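Local atomic coordinates of arylsulfatase (Pseudoalteromonas sp. MB47, PDB entry 7AJ0), a protein that probably removes sulfate ester groups from the polysaccharide fucoidan as an exo-acting, calcium-containing sulfatase that assembles into a hexamer. Residues Y97-P100 against S104-A107; P115-L120 against N397-G402; V421-W424 against T430-R433; K137-G142 against D379-S384. One frame throughout, in Å; residues are numbered along the deposited sequence.

How the interactions relate
From the N terminus, interaction 1 comes first and closes a short loop, bending the end of strand 91-97 back onto helix 102-111. Interaction 2 then opens at helix 115-118 and closes only at residues 397-402, spanning a long excursion. Interaction 4 is nested within that span, joining residues 137-142 to helix 377-387. Interaction 3 follows later as a local hairpin of strands 420-425 and 428-434. Space links them further: Tyr97 meets Arg433 and Met423, joining interactions 1 and 3; Ser104 packs on Pro115, joining 1 and 2; Glu138 lies against Ser118 and Met398, joining 2 and 4. Interactions 3 and 4 do not touch.

Interaction 1. Residues Y97-P100 against S104-A107; sequences YSQP and SSRA
With its OG swung to the side of its own backbone N, opposite the carbonyl carbon (chi1 -73°), Ser105 points its hydroxyl at the backbone N of Gln99. Gln99 sets out with a similar first torsion and then bends at chi2 (-59°), so that CB and CG lie against the helix while the amide end turns off. Ser105 OG is 2.7 Å from Gln99 N, but the N-H is poorly aimed (127°) and the bond counts as weak. The same oxygen lies 3.0 Å from Gln99 CB, making this a close fit around one hydroxyl. Alongside, Gln99 CG rests 3.5 Å from Ser104 O. Gln99 CB meets Ser104 CB at 3.7 Å. Ser98 contributes its CB, 3.6 Å from Ser105 OG, while its own OG folds back on the loop to bond Gln99 O at 3.1 Å. Were Ser98 replaced by alanine, Gln99 O is likely to lose this donor, and the loop some of its bend before the helix. The loop leads into helix 102-111, whose opening residues, Cys102 to Arg106, resemble the sulfatase C-x-P/A-x-R signature, with Ser104 at the Pro/Ala position; its first residue is characteristically matured to formylglycine, and here Cys102 is a calcium ligand. Ser105 OG also hydrogen-bonds Asp325 O, and Arg106 NE bonds Asp325 OD2. Because Asp325 is itself a calcium ligand and the Ser105 side chain lies about 6 Å from the ion, the hydroxyl belongs to the second shell of the metal site, coupling it, if only weakly, to the Gln99 backbone.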
loop_
_atom_site.group_PDB
_atom_site.type_symbol
_atom_site.label_atom_id
_atom_site.label_comp_id
_atom_site.label_asym_id
_atom_site.label_seq_id
_atom_site.Cartn_x
_atom_site.Cartn_y
_atom_site.Cartn_z
ATOM N N TYR A 97 -13.260 20.857 -20.343
ATOM C CA TYR A 97 -11.940 20.644 -19.770
ATOM C C TYR A 97 -11.234 21.957 -19.480
ATOM O O TYR A 97 -11.370 22.932 -20.224
ATOM C CB TYR A 97 -11.067 19.786 -20.709
ATOM C CG TYR A 97 -11.387 18.320 -20.603
ATOM C CD1 TYR A 97 -10.829 17.544 -19.598
ATOM C CD2 TYR A 97 -12.264 17.715 -21.487
ATOM C CE1 TYR A 97 -11.130 16.204 -19.481
ATOM C CE2 TYR A 97 -12.569 16.376 -21.381
ATOM C CZ TYR A 97 -11.998 15.624 -20.375
ATOM O OH TYR A 97 -12.300 14.289 -20.262
ATOM N N SER A 98 -10.473 21.956 -18.382
ATOM C CA SER A 98 -9.681 23.104 -17.965
ATOM C C SER A 98 -8.230 22.681 -17.791
ATOM O O SER A 98 -7.868 21.547 -18.126
ATOM C CB SER A 98 -10.225 23.678 -16.661
ATOM O OG SER A 98 -10.041 22.759 -15.595
ATOM N N GLN A 99 -7.400 23.560 -17.261
ATOM C CA GLN A 99 -6.059 23.198 -16.813
ATOM C C GLN A 99 -6.114 22.744 -15.363
ATOM O O GLN A 99 -7.119 22.924 -14.674
ATOM C CB GLN A 99 -5.118 24.381 -16.992
ATOM C CG GLN A 99 -5.122 24.948 -18.401
ATOM C CD GLN A 99 -4.727 23.920 -19.442
ATOM O OE1 GLN A 99 -3.621 23.378 -19.410
ATOM N NE2 GLN A 99 -5.635 23.638 -20.368
ATOM N N PRO A 100 -5.043 22.129 -14.856
ATOM C CA PRO A 100 -5.104 21.568 -13.497
ATOM C C PRO A 100 -5.000 22.584 -12.368
ATOM O O PRO A 100 -5.276 22.215 -11.219
ATOM C CB PRO A 100 -3.903 20.600 -13.462
ATOM C CG PRO A 100 -3.518 20.391 -14.889
ATOM C CD PRO A 100 -3.840 21.681 -15.577
ATOM N N SER A 104 -2.932 28.616 -14.605
ATOM C CA SER A 104 -2.837 27.998 -15.922
ATOM C C SER A 104 -4.176 28.032 -16.649
ATOM O O SER A 104 -4.226 28.313 -17.853
ATOM C CB SER A 104 -2.332 26.562 -15.783
ATOM O OG SER A 104 -0.962 26.545 -15.417
ATOM N N SER A 105 -5.268 27.757 -15.936
ATOM C CA SER A 105 -6.584 27.768 -16.565
ATOM C C SER A 105 -7.022 29.182 -16.929
ATOM O O SER A 105 -7.669 29.391 -17.960
ATOM C CB SER A 105 -7.611 27.126 -15.634
ATOM O OG SER A 105 -7.434 25.725 -15.570
ATOM N N ARG A 106 -6.695 30.162 -16.088
ATOM C CA ARG A 106 -7.130 31.529 -16.352
ATOM C C ARG A 106 -6.324 32.164 -17.474
ATOM O O ARG A 106 -6.861 32.981 -18.232
ATOM C CB ARG A 106 -7.043 32.342 -15.064
ATOM C CG ARG A 106 -8.144 31.967 -14.088
ATOM C CD ARG A 106 -7.753 32.146 -12.636
ATOM N NE ARG A 106 -8.718 31.464 -11.775
ATOM C CZ ARG A 106 -9.938 31.923 -11.514
ATOM N NH1 ARG A 106 -10.344 33.070 -12.040
ATOM N NH2 ARG A 106 -10.753 31.234 -10.727
ATOM N N ALA A 107 -5.050 31.796 -17.607
ATOM C CA ALA A 107 -4.284 32.201 -18.778
ATOM C C ALA A 107 -4.893 31.623 -20.050
ATOM O O ALA A 107 -5.047 32.325 -21.056
ATOM C CB ALA A 107 -2.827 31.759 -18.628
#

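Interaction 2. Residues P115-L120 against N397-G402; sequences PVRSGL and NMYFDG
A side-on, two-pronged salt bridge between Arg117 and Asp401 ties the short helix 115-118 to the loop ahead of helix 406-409, two parts of the chain far apart in sequence. Arg117 NE meets Asp401 OD2 at 2.8 Å and Arg117 NH2 meets Asp401 OD1 at 2.7 Å, with N-H angles of 157° and 150°. Both oxygens are approached on their syn sides, and the guanidinium and carboxylate are nearly coplanar. The arginine chain, extended from CG to NE, spans the distance from the helix.

Tyr399 covers one face of the same guanidinium. Its CD2 sits over the centre of the group, 3.3 Å from Arg117 CZ, but the two planes are 40° apart, so the ring is tilted rather than stacked in parallel. The Tyr399 hydroxyl bonds Glu25. Salt bridge at the edge and ring over the face together restrict rotation of the guanidinium. Thr502 OG1 of helix 489-505 takes Arg117 NH1, and Leu114 N gives a further bond to Asp401 OD2, so this buried ion pair is well supplied with partners.

Past the arginine the chain leaves the helix at Gly119, which has positive phi. Ser118 opens an ST turn that spans this glycine, its OG accepting from Leu120 N at 3.2 Å.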
loop_
_atom_site.group_PDB
_atom_site.type_symbol
_atom_site.label_atom_id
_atom_site.label_comp_id
_atom_site.label_asym_id
_atom_site.label_seq_id
_atom_site.Cartn_x
_atom_site.Cartn_y
_atom_site.Cartn_z
ATOM N N PRO A 115 -0.855 27.303 -21.365
ATOM C CA PRO A 115 0.092 28.200 -20.680
ATOM C C PRO A 115 1.553 27.830 -20.874
ATOM O O PRO A 115 2.421 28.674 -20.618
ATOM C CB PRO A 115 -0.321 28.100 -19.204
ATOM C CG PRO A 115 -1.124 26.852 -19.097
ATOM C CD PRO A 115 -1.774 26.631 -20.426
ATOM N N VAL A 116 1.863 26.610 -21.315
ATOM C CA VAL A 116 3.260 26.280 -21.569
ATOM C C VAL A 116 3.797 27.100 -22.738
ATOM O O VAL A 116 5.001 27.379 -22.809
ATOM C CB VAL A 116 3.422 24.768 -21.811
ATOM C CG1 VAL A 116 2.764 24.353 -23.122
ATOM C CG2 VAL A 116 4.894 24.389 -21.794
ATOM N N ARG A 117 2.924 27.506 -23.664
ATOM C CA ARG A 117 3.370 28.340 -24.774
ATOM C C ARG A 117 3.659 29.763 -24.313
ATOM O O ARG A 117 4.628 30.385 -24.763
ATOM C CB ARG A 117 2.317 28.361 -25.882
ATOM C CG ARG A 117 1.887 26.996 -26.389
ATOM C CD ARG A 117 1.063 27.134 -27.658
ATOM N NE ARG A 117 0.405 25.890 -28.046
ATOM C CZ ARG A 117 0.959 24.946 -28.801
ATOM N NH1 ARG A 117 2.196 25.087 -29.254
ATOM N NH2 ARG A 117 0.272 23.853 -29.101
ATOM N N SER A 118 2.828 30.292 -23.415
ATOM C CA SER A 118 2.925 31.686 -23.005
ATOM C C SER A 118 3.904 31.908 -21.864
ATOM O O SER A 118 4.451 33.009 -21.733
ATOM C CB SER A 118 1.544 32.202 -22.584
ATOM O OG SER A 118 1.071 31.516 -21.435
ATOM N N GLY A 119 4.147 30.891 -21.043
ATOM C CA GLY A 119 4.912 31.057 -19.830
ATOM C C GLY A 119 4.077 31.327 -18.601
ATOM O O GLY A 119 4.638 31.464 -17.505
ATOM N N LEU A 120 2.759 31.400 -18.746
ATOM C CA LEU A 120 1.853 31.711 -17.642
ATOM C C LEU A 120 1.437 30.448 -16.893
ATOM O O LEU A 120 0.253 30.157 -16.723
ATOM C CB LEU A 120 0.640 32.463 -18.176
ATOM C CG LEU A 120 0.958 33.764 -18.917
ATOM C CD1 LEU A 120 -0.273 34.321 -19.616
ATOM C CD2 LEU A 120 1.539 34.792 -17.954
ATOM N N ASN A 397 2.763 34.472 -35.629
ATOM C CA ASN A 397 3.951 33.836 -35.078
ATOM C C ASN A 397 3.664 33.056 -33.802
ATOM O O ASN A 397 4.593 32.488 -33.219
ATOM C CB ASN A 397 5.026 34.892 -34.802
ATOM C CG ASN A 397 4.598 35.898 -33.754
ATOM O OD1 ASN A 397 3.666 36.674 -33.967
ATOM N ND2 ASN A 397 5.281 35.896 -32.618
ATOM N N MET A 398 2.410 33.015 -33.360
ATOM C CA MET A 398 2.020 32.326 -32.139
ATOM C C MET A 398 0.984 31.259 -32.464
ATOM O O MET A 398 0.042 31.506 -33.223
ATOM C CB MET A 398 1.455 33.314 -31.110
ATOM C CG MET A 398 2.491 34.274 -30.542
ATOM S SD MET A 398 1.771 35.732 -29.754
ATOM C CE MET A 398 0.600 34.986 -28.622
ATOM N N TYR A 399 1.169 30.072 -31.890
ATOM C CA TYR A 399 0.217 28.984 -32.066
ATOM C C TYR A 399 -0.922 29.134 -31.066
ATOM O O TYR A 399 -0.688 29.397 -29.882
ATOM C CB TYR A 399 0.907 27.635 -31.879
ATOM C CG TYR A 399 0.107 26.453 -32.375
ATOM C CD1 TYR A 399 0.240 26.004 -33.680
ATOM C CD2 TYR A 399 -0.771 25.780 -31.540
ATOM C CE1 TYR A 399 -0.481 24.924 -34.142
ATOM C CE2 TYR A 399 -1.498 24.694 -31.995
ATOM C CZ TYR A 399 -1.347 24.271 -33.298
ATOM O OH TYR A 399 -2.061 23.193 -33.764
ATOM N N PHE A 400 -2.151 28.966 -31.541
ATOM C CA PHE A 400 -3.342 29.103 -30.711
ATOM C C PHE A 400 -4.038 27.755 -30.603
ATOM O O PHE A 400 -4.372 27.136 -31.619
ATOM C CB PHE A 400 -4.277 30.166 -31.282
ATOM C CG PHE A 400 -3.813 31.565 -31.020
ATOM C CD1 PHE A 400 -4.192 32.225 -29.866
ATOM C CD2 PHE A 400 -2.980 32.213 -31.916
ATOM C CE1 PHE A 400 -3.761 33.510 -29.614
ATOM C CE2 PHE A 400 -2.544 33.498 -31.669
ATOM C CZ PHE A 400 -2.934 34.148 -30.516
ATOM N N ASP A 401 -4.252 27.307 -29.368
ATOM C CA ASP A 401 -4.845 26.006 -29.103
ATOM C C ASP A 401 -6.365 26.030 -29.109
ATOM O O ASP A 401 -6.986 24.972 -29.268
ATOM C CB ASP A 401 -4.349 25.488 -27.751
ATOM C CG ASP A 401 -2.840 25.361 -27.696
ATOM O OD1 ASP A 401 -2.294 24.441 -28.340
ATOM O OD2 ASP A 401 -2.195 26.192 -27.023
ATOM N N GLY A 402 -6.973 27.201 -28.949
ATOM C CA GLY A 402 -8.416 27.275 -28.900
ATOM C C GLY A 402 -9.050 27.035 -30.256
ATOM O O GLY A 402 -8.474 27.327 -31.303
#

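Interaction 3. Residues V421-W424 against T430-R433; sequences VYMW and TALR
Val421 and Arg433 bond each other twice through their backbones, Val421 N to Arg433 O at 3.0 Å and Arg433 N to Val421 O at 2.8 Å. Two residues on, Met423 N reaches Ala431 O, also at 2.8 Å. Between these hydrogen-bonded pairs, the non-hydrogen-bonded pair of Tyr422 and Leu432 sends its side chains to the other face of the sheet, where they run side by side in the same direction and Tyr422 CD1 meets Leu432 CB at 4.1 Å. Leu432 CA also makes a CA-H...O contact with Val421 O. On the face of Val421, Met423, Ala431 and Arg433, the Met423 chain, extended beyond CG, slants past Ala431 and brings CE to 3.9 Å from Arg433 CB.

Residues 421-424 and 430-433 run antiparallel, 164° between their directions, in the beta hairpin of strands 420-425 and 428-434. Its regularity breaks at a classic beta bulge in which Thr430 and Ala431 both face Met423. Met423 O accepts from Thr430 N at 3.1 Å and only weakly from Ala431 N. The hairpin forms one edge of a four-stranded antiparallel sheet, continued by strand 437-440, consistent with the small C-terminal antiparallel sheet of sulfatases.

Further out, helix 489-505 covers the face of Tyr422 and Leu432, with Phe495 touching both and the His499 ring stacked on Tyr422. On the opposite face Tyr97 packs against Val421 and Met423. Its hydroxyl bonds Arg433 NH1, while Asp436 forms a salt bridge with Arg433 NH2.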
loop_
_atom_site.group_PDB
_atom_site.type_symbol
_atom_site.label_atom_id
_atom_site.label_comp_id
_atom_site.label_asym_id
_atom_site.label_seq_id
_atom_site.Cartn_x
_atom_site.Cartn_y
_atom_site.Cartn_z
ATOM N N VAL A 421 -8.079 16.811 -26.559
ATOM C CA VAL A 421 -7.726 17.697 -25.458
ATOM C C VAL A 421 -6.337 17.296 -24.983
ATOM O O VAL A 421 -6.090 16.117 -24.704
ATOM C CB VAL A 421 -8.743 17.618 -24.307
ATOM C CG1 VAL A 421 -8.275 18.454 -23.124
ATOM C CG2 VAL A 421 -10.109 18.082 -24.780
ATOM N N TYR A 422 -5.433 18.267 -24.912
ATOM C CA TYR A 422 -4.067 18.034 -24.464
ATOM C C TYR A 422 -3.903 18.572 -23.051
ATOM O O TYR A 422 -4.266 19.718 -22.768
ATOM C CB TYR A 422 -3.065 18.694 -25.410
ATOM C CG TYR A 422 -3.134 18.133 -26.807
ATOM C CD1 TYR A 422 -2.497 16.944 -27.128
ATOM C CD2 TYR A 422 -3.849 18.785 -27.801
ATOM C CE1 TYR A 422 -2.566 16.422 -28.400
ATOM C CE2 TYR A 422 -3.918 18.274 -29.077
ATOM C CZ TYR A 422 -3.277 17.092 -29.372
ATOM O OH TYR A 422 -3.345 16.573 -30.644
ATOM N N MET A 423 -3.350 17.746 -22.174
ATOM C CA MET A 423 -3.277 18.026 -20.748
ATOM C C MET A 423 -1.825 18.201 -20.342
ATOM O O MET A 423 -0.979 17.361 -20.663
ATOM C CB MET A 423 -3.947 16.896 -19.969
ATOM C CG MET A 423 -5.172 16.361 -20.701
ATOM S SD MET A 423 -6.459 15.703 -19.646
ATOM C CE MET A 423 -7.743 15.432 -20.860
ATOM N N TRP A 424 -1.542 19.306 -19.654
ATOM C CA TRP A 424 -0.197 19.647 -19.226
ATOM C C TRP A 424 -0.186 19.956 -17.738
ATOM O O TRP A 424 -1.134 20.545 -17.208
ATOM C CB TRP A 424 0.344 20.867 -19.980
ATOM C CG TRP A 424 0.663 20.623 -21.412
ATOM C CD1 TRP A 424 -0.226 20.480 -22.433
ATOM C CD2 TRP A 424 1.967 20.510 -21.994
ATOM N NE1 TRP A 424 0.441 20.279 -23.617
ATOM C CE2 TRP A 424 1.789 20.291 -23.373
ATOM C CE3 TRP A 424 3.267 20.567 -21.482
ATOM C CZ2 TRP A 424 2.862 20.126 -24.248
ATOM C CZ3 TRP A 424 4.332 20.405 -22.352
ATOM C CH2 TRP A 424 4.121 20.191 -23.720
ATOM N N THR A 430 1.379 15.422 -19.897
ATOM C CA THR A 430 1.047 14.225 -19.140
ATOM C C THR A 430 -0.001 13.343 -19.797
ATOM O O THR A 430 0.081 12.119 -19.671
ATOM C CB THR A 430 0.551 14.605 -17.736
ATOM O OG1 THR A 430 -0.641 15.395 -17.840
ATOM C CG2 THR A 430 1.613 15.401 -16.989
ATOM N N ALA A 431 -0.977 13.914 -20.494
ATOM C CA ALA A 431 -2.062 13.098 -21.015
ATOM C C ALA A 431 -2.800 13.846 -22.110
ATOM O O ALA A 431 -2.652 15.059 -22.273
ATOM C CB ALA A 431 -3.039 12.699 -19.897
ATOM N N LEU A 432 -3.593 13.091 -22.867
ATOM C CA LEU A 432 -4.523 13.644 -23.839
ATOM C C LEU A 432 -5.802 12.823 -23.793
ATOM O O LEU A 432 -5.821 11.694 -23.296
ATOM C CB LEU A 432 -3.936 13.648 -25.255
ATOM C CG LEU A 432 -3.597 12.303 -25.897
ATOM C CD1 LEU A 432 -4.806 11.655 -26.554
ATOM C CD2 LEU A 432 -2.469 12.482 -26.910
ATOM N N ARG A 433 -6.881 13.411 -24.305
ATOM C CA ARG A 433 -8.132 12.696 -24.496
ATOM C C ARG A 433 -8.523 12.757 -25.966
ATOM O O ARG A 433 -8.474 13.824 -26.586
ATOM C CB ARG A 433 -9.276 13.256 -23.651
ATOM C CG ARG A 433 -10.584 12.524 -23.937
ATOM C CD ARG A 433 -11.728 12.942 -23.043
ATOM N NE ARG A 433 -12.983 12.376 -23.531
ATOM C CZ ARG A 433 -14.159 12.518 -22.932
ATOM N NH1 ARG A 433 -14.251 13.206 -21.805
ATOM N NH2 ARG A 433 -15.243 11.968 -23.460
#

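Interaction 4. Residues K137-G142 against D379-S384; sequences KEVSQG and DIYMTS
The firm point of this contact is Tyr381 OH, which gives a hydrogen bond of 2.7 Å to Val139 O, the donor tilted 22° from the carbonyl plane. The carbonyl oxygen lies near the plane of the phenol ring, at its edge. Tyr381 leaves helix 377-387 with CG anti to the backbone N (chi1 169°), a torsion that carries the ring across to the turn ahead of helix 141-146. Beside the hydroxyl, CE2 of Tyr381 lies 3.7 Å from Gln141 N. The buried Gln141 side chain packs here too: its amide stands almost square to the ring, 84° between the planes, and Gln141 OE1 lies 3.7 Å from Tyr381 CD2. With a phenylalanine here, the hydroxyl would be gone and Val139 O would probably be left without its mate, the turn at Val139 then being freer to shift from helix 377-387.

Both helices lie in the sulfatase family region, consistent with the alpha/beta core of the alkaline phosphatase clan, and the turn itself contains an N-cap: Ser140 OG accepts from Lys143 N at the start of helix 141-146 and is also bonded to Val171 O.

Gln141 NE2 is hydrogen-bonded to Tyr263 OH and to Leu109 O, and Ser384 OG reaches the same Tyr263 hydroxyl. Ser384 OG also folds back on its own helix, 2.8 Å from Ile380 O and above that carbonyl's plane. The looser part is the Val139 side chain, which is partly exposed; Val139 CB stays 4.4 Å from Tyr381 OH.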
loop_
_atom_site.group_PDB
_atom_site.type_symbol
_atom_site.label_atom_id
_atom_site.label_comp_id
_atom_site.label_asym_id
_atom_site.label_seq_id
_atom_site.Cartn_x
_atom_site.Cartn_y
_atom_site.Cartn_z
ATOM N N LYS A 137 3.243 40.136 -25.114
ATOM C CA LYS A 137 3.162 39.264 -26.282
ATOM C C LYS A 137 1.775 38.659 -26.445
ATOM O O LYS A 137 1.269 38.565 -27.569
ATOM C CB LYS A 137 4.233 38.179 -26.136
ATOM C CG LYS A 137 4.235 37.047 -27.138
ATOM C CD LYS A 137 5.342 36.054 -26.738
ATOM C CE LYS A 137 5.385 34.807 -27.614
ATOM N NZ LYS A 137 6.019 35.048 -28.944
ATOM N N GLU A 138 1.140 38.260 -25.347
ATOM C CA GLU A 138 -0.167 37.625 -25.429
ATOM C C GLU A 138 -1.241 38.645 -25.806
ATOM O O GLU A 138 -1.091 39.853 -25.603
ATOM C CB GLU A 138 -0.517 36.954 -24.101
ATOM C CG GLU A 138 0.491 35.908 -23.640
ATOM C CD GLU A 138 0.697 34.799 -24.656
ATOM O OE1 GLU A 138 1.849 34.338 -24.815
ATOM O OE2 GLU A 138 -0.296 34.395 -25.298
ATOM N N VAL A 139 -2.339 38.136 -26.360
ATOM C CA VAL A 139 -3.435 38.959 -26.863
ATOM C C VAL A 139 -4.726 38.477 -26.213
ATOM O O VAL A 139 -5.246 37.412 -26.570
ATOM C CB VAL A 139 -3.542 38.896 -28.394
ATOM C CG1 VAL A 139 -4.750 39.680 -28.872
ATOM C CG2 VAL A 139 -2.268 39.419 -29.037
ATOM N N SER A 140 -5.249 39.260 -25.275
ATOM C CA SER A 140 -6.473 38.889 -24.584
ATOM C C SER A 140 -7.692 39.212 -25.445
ATOM O O SER A 140 -7.632 40.019 -26.377
ATOM C CB SER A 140 -6.579 39.621 -23.247
ATOM O OG SER A 140 -6.712 41.018 -23.445
ATOM N N GLN A 141 -8.815 38.562 -25.122
ATOM C CA GLN A 141 -10.052 38.879 -25.828
ATOM C C GLN A 141 -10.523 40.287 -25.493
ATOM O O GLN A 141 -11.204 40.923 -26.304
ATOM C CB GLN A 141 -11.145 37.858 -25.508
ATOM C CG GLN A 141 -11.589 37.801 -24.061
ATOM C CD GLN A 141 -10.905 36.689 -23.287
ATOM O OE1 GLN A 141 -9.714 36.770 -22.996
ATOM N NE2 GLN A 141 -11.656 35.643 -22.955
ATOM N N GLY A 142 -10.167 40.792 -24.310
ATOM C CA GLY A 142 -10.434 42.187 -24.013
ATOM C C GLY A 142 -9.825 43.114 -25.045
ATOM O O GLY A 142 -10.478 44.036 -25.536
ATOM N N ASP A 379 -11.416 27.189 -25.911
ATOM C CA ASP A 379 -12.485 27.276 -26.899
ATOM C C ASP A 379 -13.448 28.414 -26.581
ATOM O O ASP A 379 -14.059 28.979 -27.495
ATOM C CB ASP A 379 -13.238 25.948 -26.979
ATOM C CG ASP A 379 -12.364 24.809 -27.476
ATOM O OD1 ASP A 379 -11.287 25.088 -28.044
ATOM O OD2 ASP A 379 -12.758 23.635 -27.304
ATOM N N ILE A 380 -13.607 28.757 -25.302
ATOM C CA ILE A 380 -14.409 29.925 -24.949
ATOM C C ILE A 380 -13.759 31.186 -25.502
ATOM O O ILE A 380 -14.430 32.064 -26.059
ATOM C CB ILE A 380 -14.594 30.011 -23.423
ATOM C CG1 ILE A 380 -15.322 28.768 -22.906
ATOM C CG2 ILE A 380 -15.361 31.275 -23.055
ATOM C CD1 ILE A 380 -15.274 28.605 -21.395
ATOM N N TYR A 381 -12.437 31.292 -25.355
ATOM C CA TYR A 381 -11.700 32.418 -25.915
ATOM C C TYR A 381 -11.911 32.515 -27.419
ATOM O O TYR A 381 -12.295 33.570 -27.937
ATOM C CB TYR A 381 -10.216 32.257 -25.571
ATOM C CG TYR A 381 -9.264 33.184 -26.287
ATOM C CD1 TYR A 381 -8.826 32.902 -27.575
ATOM C CD2 TYR A 381 -8.773 34.320 -25.663
ATOM C CE1 TYR A 381 -7.945 33.734 -28.225
ATOM C CE2 TYR A 381 -7.891 35.160 -26.307
ATOM C CZ TYR A 381 -7.481 34.863 -27.587
ATOM O OH TYR A 381 -6.603 35.699 -28.235
ATOM N N MET A 382 -11.677 31.416 -28.137
ATOM C CA MET A 382 -11.767 31.451 -29.593
ATOM C C MET A 382 -13.206 31.626 -30.060
ATOM O O MET A 382 -13.449 32.265 -31.089
ATOM C CB MET A 382 -11.167 30.176 -30.182
ATOM C CG MET A 382 -10.667 30.330 -31.610
ATOM S SD MET A 382 -9.359 31.564 -31.762
ATOM C CE MET A 382 -8.008 30.767 -30.898
ATOM N N THR A 383 -14.166 31.059 -29.328
ATOM C CA THR A 383 -15.573 31.292 -29.638
ATOM C C THR A 383 -15.936 32.759 -29.438
ATOM O O THR A 383 -16.645 33.351 -30.259
ATOM C CB THR A 383 -16.449 30.389 -28.765
ATOM O OG1 THR A 383 -16.114 29.013 -29.009
ATOM C CG2 THR A 383 -17.925 30.610 -29.053
ATOM N N SER A 384 -15.446 33.366 -28.355
ATOM C CA SER A 384 -15.699 34.784 -28.122
ATOM C C SER A 384 -15.157 35.635 -29.264
ATOM O O SER A 384 -15.818 36.579 -29.711
ATOM C CB SER A 384 -15.072 35.219 -26.797
ATOM O OG SER A 384 -15.664 34.550 -25.698
#